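Local coordinates for xylose isomerase-like TIM barrel domain-containing protein (Thermus thermophilus, PDB 3AYV) that binds zinc ions in a TIM barrel of the xylose isomerase-like family and may act on DNA as an apurinic/apyrimidinic endonuclease, a role not established, at residues L24-Y29 with R46-K51; L52-P57 with A86-D91. All blocks are in the same frame, centred on the assembly; numbering follows the deposited sequence.

Interaction 1. Residues L24-Y29 with R46-K51; sequences LGAEVY and RRFSGK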
ATOM      1  N   LEU A  24      -8.005  -3.650 -15.752  1.00 27.89           N
ATOM      2  CA  LEU A  24      -7.174  -3.353 -14.594  1.00 25.78           C
ATOM      3  C   LEU A  24      -6.827  -4.606 -13.789  1.00 24.52           C
ATOM      4  O   LEU A  24      -7.579  -5.601 -13.754  1.00 24.02           O
ATOM      5  CB  LEU A  24      -7.868  -2.312 -13.703  1.00 25.62           C
ATOM      6  CG  LEU A  24      -8.010  -0.902 -14.290  1.00 26.28           C
ATOM      7  CD1 LEU A  24      -8.881  -0.056 -13.395  1.00 25.81           C
ATOM      8  CD2 LEU A  24      -6.667  -0.228 -14.491  1.00 27.00           C
ATOM      9  N   GLY A  25      -5.666  -4.553 -13.143  1.00 22.79           N
ATOM     10  CA  GLY A  25      -5.324  -5.541 -12.131  1.00 20.55           C
ATOM     11  C   GLY A  25      -6.030  -5.201 -10.810  1.00 19.93           C
ATOM     12  O   GLY A  25      -6.875  -4.292 -10.748  1.00 18.99           O
ATOM     13  N   ALA A  26      -5.683  -5.925  -9.748  1.00 18.17           N
ATOM     14  CA  ALA A  26      -6.375  -5.755  -8.475  1.00 17.69           C
ATOM     15  C   ALA A  26      -5.391  -5.578  -7.325  1.00 16.90           C
ATOM     16  O   ALA A  26      -4.353  -6.226  -7.303  1.00 16.55           O
ATOM     17  CB  ALA A  26      -7.259  -6.960  -8.194  1.00 18.02           C
ATOM     18  N   GLU A  27      -5.737  -4.702  -6.382  1.00 16.06           N
ATOM     19  CA  GLU A  27      -5.103  -4.743  -5.062  1.00 15.49           C
ATOM     20  C   GLU A  27      -6.207  -4.811  -4.026  1.00 15.70           C
ATOM     21  O   GLU A  27      -6.940  -3.832  -3.808  1.00 15.94           O
ATOM     22  CB  GLU A  27      -4.187  -3.540  -4.823  1.00 15.48           C
ATOM     23  CG  GLU A  27      -3.501  -3.647  -3.470  1.00 16.21           C
ATOM     24  CD  GLU A  27      -2.205  -2.897  -3.398  1.00 18.13           C
ATOM     25  OE1 GLU A  27      -2.175  -1.859  -2.720  1.00 19.01           O
ATOM     26  OE2 GLU A  27      -1.219  -3.347  -4.013  1.00 17.72           O
ATOM     27  N   VAL A  28      -6.338  -5.972  -3.401  1.00 15.16           N
ATOM     28  CA  VAL A  28      -7.470  -6.251  -2.543  1.00 15.39           C
ATOM     29  C   VAL A  28      -7.118  -6.010  -1.083  1.00 14.95           C
ATOM     30  O   VAL A  28      -6.172  -6.601  -0.558  1.00 13.90           O
ATOM     31  CB  VAL A  28      -7.923  -7.721  -2.662  1.00 16.38           C
ATOM     32  CG1 VAL A  28      -9.249  -7.897  -1.895  1.00 17.42           C
ATOM     33  CG2 VAL A  28      -8.093  -8.118  -4.134  1.00 18.39           C
ATOM     34  N   TYR A  29      -7.895  -5.155  -0.430  1.00 14.35           N
ATOM     35  CA  TYR A  29      -7.696  -4.936   0.992  1.00 14.71           C
ATOM     36  C   TYR A  29      -8.408  -6.012   1.782  1.00 14.69           C
ATOM     37  O   TYR A  29      -9.596  -6.290   1.576  1.00 15.64           O
ATOM     38  CB  TYR A  29      -8.173  -3.536   1.372  1.00 13.52           C
ATOM     39  CG  TYR A  29      -8.471  -3.384   2.851  1.00 16.06           C
ATOM     40  CD1 TYR A  29      -7.438  -3.230   3.781  1.00 18.19           C
ATOM     41  CD2 TYR A  29      -9.787  -3.329   3.308  1.00 18.64           C
ATOM     42  CE1 TYR A  29      -7.711  -3.063   5.148  1.00 18.43           C
ATOM     43  CE2 TYR A  29     -10.078  -3.162   4.669  1.00 17.22           C
ATOM     44  CZ  TYR A  29      -9.042  -3.019   5.581  1.00 17.94           C
ATOM     45  OH  TYR A  29      -9.358  -2.831   6.923  1.00 14.66           O
ATOM     46  N   ARG A  46     -11.288 -17.786  -8.182  1.00 42.57           N
ATOM     47  CA  ARG A  46     -11.893 -18.348  -9.395  1.00 43.78           C
ATOM     48  C   ARG A  46     -12.309 -17.249 -10.370  1.00 44.08           C
ATOM     49  O   ARG A  46     -12.038 -17.336 -11.570  1.00 44.37           O
ATOM     50  CB  ARG A  46     -13.104 -19.229  -9.057  1.00 44.07           C
ATOM     51  CG  ARG A  46     -12.776 -20.524  -8.298  1.00 45.97           C
ATOM     52  CD  ARG A  46     -13.993 -21.451  -8.196  1.00 49.32           C
ATOM     53  NE  ARG A  46     -15.086 -20.870  -7.407  1.00 52.29           N
ATOM     54  CZ  ARG A  46     -16.164 -20.268  -7.914  1.00 52.95           C
ATOM     55  NH1 ARG A  46     -16.318 -20.151  -9.226  1.00 53.40           N
ATOM     56  NH2 ARG A  46     -17.089 -19.773  -7.102  1.00 53.69           N
ATOM     57  N   ARG A  47     -12.949 -16.212  -9.834  1.00 44.18           N
ATOM     58  CA  ARG A  47     -13.609 -15.174 -10.631  1.00 44.26           C
ATOM     59  C   ARG A  47     -12.664 -14.093 -11.183  1.00 43.76           C
ATOM     60  O   ARG A  47     -13.079 -13.249 -11.979  1.00 44.16           O
ATOM     61  CB  ARG A  47     -14.745 -14.549  -9.811  1.00 44.61           C
ATOM     62  CG  ARG A  47     -15.833 -13.876 -10.627  1.00 46.49           C
ATOM     63  CD  ARG A  47     -17.232 -14.153 -10.072  1.00 49.61           C
ATOM     64  NE  ARG A  47     -17.529 -13.466  -8.812  1.00 51.04           N
ATOM     65  CZ  ARG A  47     -17.909 -12.188  -8.706  1.00 52.42           C
ATOM     66  NH1 ARG A  47     -18.014 -11.415  -9.787  1.00 52.00           N
ATOM     67  NH2 ARG A  47     -18.169 -11.665  -7.508  1.00 52.08           N
ATOM     68  N   PHE A  48     -11.397 -14.124 -10.774  1.00 43.15           N
ATOM     69  CA  PHE A  48     -10.410 -13.166 -11.266  1.00 42.01           C
ATOM     70  C   PHE A  48      -9.085 -13.848 -11.551  1.00 41.71           C
ATOM     71  O   PHE A  48      -8.578 -14.636 -10.748  1.00 42.16           O
ATOM     72  CB  PHE A  48     -10.207 -11.993 -10.279  1.00 42.08           C
ATOM     73  CG  PHE A  48      -9.150 -10.990 -10.714  1.00 40.37           C
ATOM     74  CD1 PHE A  48      -9.464  -9.960 -11.603  1.00 39.68           C
ATOM     75  CD2 PHE A  48      -7.847 -11.072 -10.230  1.00 38.16           C
ATOM     76  CE1 PHE A  48      -8.490  -9.037 -12.007  1.00 38.26           C
ATOM     77  CE2 PHE A  48      -6.871 -10.154 -10.628  1.00 37.07           C
ATOM     78  CZ  PHE A  48      -7.194  -9.139 -11.514  1.00 37.19           C
ATOM     79  N   SER A  49      -8.538 -13.543 -12.715  1.00 40.70           N
ATOM     80  CA  SER A  49      -7.185 -13.943 -13.058  1.00 40.17           C
ATOM     81  C   SER A  49      -6.640 -12.778 -13.864  1.00 38.93           C
ATOM     82  O   SER A  49      -7.302 -12.267 -14.765  1.00 40.07           O
ATOM     83  CB  SER A  49      -7.170 -15.254 -13.852  1.00 40.62           C
ATOM     84  OG  SER A  49      -7.857 -15.103 -15.074  1.00 40.70           O
ATOM     85  N   GLY A  50      -5.434 -12.361 -13.525  1.00 37.35           N
ATOM     86  CA  GLY A  50      -4.934 -11.026 -13.857  1.00 33.86           C
ATOM     87  C   GLY A  50      -4.092 -10.684 -12.643  1.00 31.48           C
ATOM     88  O   GLY A  50      -4.137 -11.417 -11.649  1.00 31.57           O
ATOM     89  N   LYS A  51      -3.317  -9.607 -12.714  1.00 28.53           N
ATOM     90  CA  LYS A  51      -2.340  -9.325 -11.660  1.00 25.68           C
ATOM     91  C   LYS A  51      -3.042  -8.913 -10.365  1.00 23.24           C
ATOM     92  O   LYS A  51      -3.967  -8.103 -10.377  1.00 22.08           O
ATOM     93  CB  LYS A  51      -1.301  -8.305 -12.126  1.00 26.27           C
ATOM     94  CG  LYS A  51      -0.319  -8.900 -13.175  1.00 28.26           C
ATOM     95  CD  LYS A  51       0.580  -7.838 -13.801  1.00 31.59           C
ATOM     96  CE  LYS A  51       1.603  -8.475 -14.741  1.00 34.11           C
ATOM     97  NZ  LYS A  51       1.998  -7.522 -15.822  1.00 37.82           N
TER
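F48 meets the start of strand 25-29 where a beta-alpha-beta unit of the TIM barrel turns back from helix 38-47 toward strand 52-55. F48 is the first residue to leave the helical conformation, and its ring does most of the apolar work. With CG anti to the backbone N (chi1 178°), the ring reaches from the loop to the strand, and CZ and CE2 rest against the methyl group of A26, F48 CZ lying 4.0 Å from A26 CB. The carbonyl of L24 approaches the ring at its edge, L24 O being 4.0 Å from F48 CE1, and G25 CA also sits at that rim near the ring plane. L16 and L19 of helix 12-22 join this cluster, packing on F48 and A26 respectively. Past G50, whose positive phi of 144° is one that glycine readily adopts, the chain comes alongside the strand at K51, whose side chain leads away from it. G25 lies against the backbone of K51, with G25 CA 3.4 Å from K51 O, a close backbone-to-backbone approach. The same carbonyl accepts the one hydrogen bond of the contact: A26 N donates to K51 O over 2.8 Å, with an N-H...O angle of 160°.

Interaction 2. Residues L52-P57 with A86-D91; sequences LSVHLP and AELGAD. With ZN (zinc ion), chain E.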
ATOM      1  N   LEU A  52      -2.605  -9.515  -9.262  1.00 21.06           N
ATOM      2  CA  LEU A  52      -3.239  -9.256  -7.975  1.00 19.09           C
ATOM      3  C   LEU A  52      -2.193  -9.045  -6.881  1.00 16.99           C
ATOM      4  O   LEU A  52      -1.205  -9.782  -6.783  1.00 16.43           O
ATOM      5  CB  LEU A  52      -4.198 -10.389  -7.604  1.00 18.48           C
ATOM      6  CG  LEU A  52      -4.996 -10.243  -6.286  1.00 19.26           C
ATOM      7  CD1 LEU A  52      -6.333 -10.925  -6.387  1.00 20.31           C
ATOM      8  CD2 LEU A  52      -4.206 -10.766  -5.034  1.00 19.64           C
ATOM      9  N   SER A  53      -2.433  -8.025  -6.070  1.00 15.63           N
ATOM     10  CA  SER A  53      -1.641  -7.769  -4.880  1.00 14.03           C
ATOM     11  C   SER A  53      -2.654  -7.565  -3.755  1.00 13.53           C
ATOM     12  O   SER A  53      -3.856  -7.511  -4.003  1.00 12.43           O
ATOM     13  CB  SER A  53      -0.731  -6.549  -5.067  1.00 13.60           C
ATOM     14  OG  SER A  53      -1.422  -5.424  -5.604  1.00 15.13           O
ATOM     15  N   VAL A  54      -2.187  -7.494  -2.509  1.00 13.42           N
ATOM     16  CA  VAL A  54      -3.134  -7.265  -1.410  1.00 11.85           C
ATOM     17  C   VAL A  54      -2.658  -6.112  -0.543  1.00 12.25           C
ATOM     18  O   VAL A  54      -1.465  -5.815  -0.488  1.00 11.62           O
ATOM     19  CB  VAL A  54      -3.351  -8.498  -0.480  1.00 12.72           C
ATOM     20  CG1 VAL A  54      -3.824  -9.730  -1.264  1.00 12.22           C
ATOM     21  CG2 VAL A  54      -2.081  -8.799   0.298  1.00 13.76           C
ATOM     22  N   HIS A  55      -3.615  -5.463   0.120  1.00 11.12           N
ATOM     23  CA  HIS A  55      -3.286  -4.544   1.225  1.00 11.84           C
ATOM     24  C   HIS A  55      -3.599  -5.275   2.513  1.00 11.69           C
ATOM     25  O   HIS A  55      -4.736  -5.697   2.746  1.00 11.83           O
ATOM     26  CB  HIS A  55      -4.124  -3.265   1.125  1.00 12.48           C
ATOM     27  CG  HIS A  55      -3.566  -2.138   1.932  1.00 13.26           C
ATOM     28  ND1 HIS A  55      -3.317  -2.241   3.290  1.00 15.58           N
ATOM     29  CD2 HIS A  55      -3.167  -0.898   1.568  1.00 17.48           C
ATOM     30  CE1 HIS A  55      -2.796  -1.102   3.722  1.00 16.25           C
ATOM     31  NE2 HIS A  55      -2.709  -0.269   2.700  1.00 17.53           N
ATOM     32  N   LEU A  56      -2.571  -5.487   3.343  1.00 11.37           N
ATOM     33  CA  LEU A  56      -2.719  -6.171   4.606  1.00  9.99           C
ATOM     34  C   LEU A  56      -3.519  -5.302   5.574  1.00 10.86           C
ATOM     35  O   LEU A  56      -3.666  -4.112   5.337  1.00 11.05           O
ATOM     36  CB  LEU A  56      -1.348  -6.536   5.184  1.00  9.25           C
ATOM     37  CG  LEU A  56      -0.543  -7.509   4.316  1.00 10.59           C
ATOM     38  CD1 LEU A  56       0.855  -7.643   4.835  1.00 12.19           C
ATOM     39  CD2 LEU A  56      -1.231  -8.910   4.318  1.00  9.93           C
ATOM     40  N   PRO A  57      -4.118  -5.915   6.599  1.00 11.51           N
ATOM     41  CA  PRO A  57      -4.856  -5.107   7.595  1.00 11.18           C
ATOM     42  C   PRO A  57      -3.965  -4.009   8.179  1.00 11.12           C
ATOM     43  O   PRO A  57      -2.724  -4.187   8.246  1.00 11.54           O
ATOM     44  CB  PRO A  57      -5.201  -6.142   8.676  1.00 10.00           C
ATOM     45  CG  PRO A  57      -5.329  -7.460   7.859  1.00 12.68           C
ATOM     46  CD  PRO A  57      -4.186  -7.361   6.907  1.00 11.16           C
ATOM     47  N   ALA A  86      -1.167 -15.330  -0.316  1.00 17.82           N
ATOM     48  CA  ALA A  86      -0.546 -16.455  -1.037  1.00 19.07           C
ATOM     49  C   ALA A  86      -1.617 -17.322  -1.688  1.00 19.89           C
ATOM     50  O   ALA A  86      -1.451 -17.767  -2.830  1.00 20.75           O
ATOM     51  CB  ALA A  86       0.314 -17.288  -0.087  1.00 18.30           C
ATOM     52  N   GLU A  87      -2.712 -17.540  -0.966  1.00 20.41           N
ATOM     53  CA  GLU A  87      -3.857 -18.274  -1.465  1.00 22.16           C
ATOM     54  C   GLU A  87      -4.470 -17.609  -2.709  1.00 22.13           C
ATOM     55  O   GLU A  87      -4.902 -18.299  -3.652  1.00 22.47           O
ATOM     56  CB  GLU A  87      -4.896 -18.452  -0.349  1.00 22.57           C
ATOM     57  CG  GLU A  87      -6.231 -19.026  -0.816  1.00 27.44           C
ATOM     58  CD  GLU A  87      -7.229 -19.259   0.317  1.00 31.59           C
ATOM     59  OE1 GLU A  87      -6.961 -18.837   1.476  1.00 30.53           O
ATOM     60  OE2 GLU A  87      -8.283 -19.876   0.029  1.00 33.62           O
ATOM     61  N   LEU A  88      -4.498 -16.280  -2.720  1.00 20.69           N
ATOM     62  CA  LEU A  88      -5.008 -15.534  -3.857  1.00 20.23           C
ATOM     63  C   LEU A  88      -3.975 -15.387  -4.962  1.00 20.09           C
ATOM     64  O   LEU A  88      -4.264 -14.776  -5.993  1.00 21.26           O
ATOM     65  CB  LEU A  88      -5.491 -14.143  -3.413  1.00 20.59           C
ATOM     66  CG  LEU A  88      -6.680 -14.089  -2.447  1.00 20.61           C
ATOM     67  CD1 LEU A  88      -6.769 -12.670  -1.902  1.00 20.38           C
ATOM     68  CD2 LEU A  88      -7.982 -14.487  -3.155  1.00 19.80           C
ATOM     69  N   GLY A  89      -2.778 -15.945  -4.763  1.00 19.32           N
ATOM     70  CA  GLY A  89      -1.685 -15.787  -5.727  1.00 17.89           C
ATOM     71  C   GLY A  89      -1.159 -14.362  -5.872  1.00 17.99           C
ATOM     72  O   GLY A  89      -0.742 -13.950  -6.956  1.00 16.89           O
ATOM     73  N   ALA A  90      -1.177 -13.596  -4.778  1.00 16.85           N
ATOM     74  CA  ALA A  90      -0.677 -12.218  -4.805  1.00 16.58           C
ATOM     75  C   ALA A  90       0.799 -12.159  -5.067  1.00 16.08           C
ATOM     76  O   ALA A  90       1.562 -12.993  -4.555  1.00 17.23           O
ATOM     77  CB  ALA A  90      -0.995 -11.503  -3.452  1.00 16.65           C
ATOM     78  N   ASP A  91       1.221 -11.182  -5.855  1.00 15.40           N
ATOM     79  CA  ASP A  91       2.651 -10.974  -6.069  1.00 16.16           C
ATOM     80  C   ASP A  91       3.260 -10.144  -4.937  1.00 15.41           C
ATOM     81  O   ASP A  91       4.398 -10.388  -4.529  1.00 13.89           O
ATOM     82  CB  ASP A  91       2.984 -10.409  -7.468  1.00 16.70           C
ATOM     83  CG  ASP A  91       2.353  -9.020  -7.752  1.00 19.96           C
ATOM     84  OD1 ASP A  91       1.567  -8.472  -6.934  1.00 19.96           O
ATOM     85  OD2 ASP A  91       2.674  -8.466  -8.829  1.00 22.08           O
TER
HETATM   86 ZN    ZN E 255      -2.212   1.968   2.594  1.00 67.65          ZN
HETATM   87  O   HOH W   1      -0.931 -11.993  -9.177  1.00 30.63           O
HETATM   88  O   HOH W   2      -3.407   2.434   0.928  1.00 27.13           O
HETATM   89  O   HOH W   3      -4.278   2.983   3.459  1.00 30.78           O
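L52 swings its CG away from the backbone N (chi1 -178°), and its chi2, turned off the staggered position, brings CD2 to the turn after helix 68-87, 3.7 Å from A90 CB and also against L88 CB. In D91, chi1 of 61° places the carboxylate between N and the carbonyl carbon, and D91 OD1 ends 3.5 Å from S53 CB. OD1 also stands 3.1 Å from L52 O, both acceptors and so not bonded to each other; D91 OD2 forms a salt bridge with R4. L52 O is itself held by D91 N, which donates over 3.0 Å at an N-H...O angle of 159°, while A90 CA adds a CA-H...O contact. This is the return of a beta-alpha-beta unit in the TIM barrel: a Schellman motif with G89 at positive phi ends helix 68-87, and A90 and D91 lead into strand 92-96. Water 1 bridges the two segments, accepting from L52 N and donating to G89 O. Further along the strand, V54 CG1 packs on A90 CB at 4.0 Å and approaches L88 CD1. At the barrel's mouth, H55 NE2 binds zinc at 2.3 Å beside two waters, H96 and E136; H55 ND1 donates in the ring plane to L56 O, 2.8 Å away, so zinc and this bond together hold the imidazole's rotation.

How the interactions relate
After strand 3-8 and helix 12-22 the chain enters strand 25-29, the first element of interaction 1, which closes the loop through helix 38-47 and back to K51. The next residue, L52, starts interaction 2, whose longer loop passes through helix 68-87 and returns at D91. The two loops follow in series, neither nesting nor crossing, and are successive beta-alpha-beta units of one barrel. They join side by side in the sheet, where strands 25-29 and 52-55 are parallel neighbours: V28 O probably accepts a hydrogen bond from H55 N at 2.9 Å, and E27 OE2 is 2.6 Å from S53 OG. E27 OE1 also bonds H187, a ligand of a zinc other than the one on H55, so this pairing borders the metal cluster.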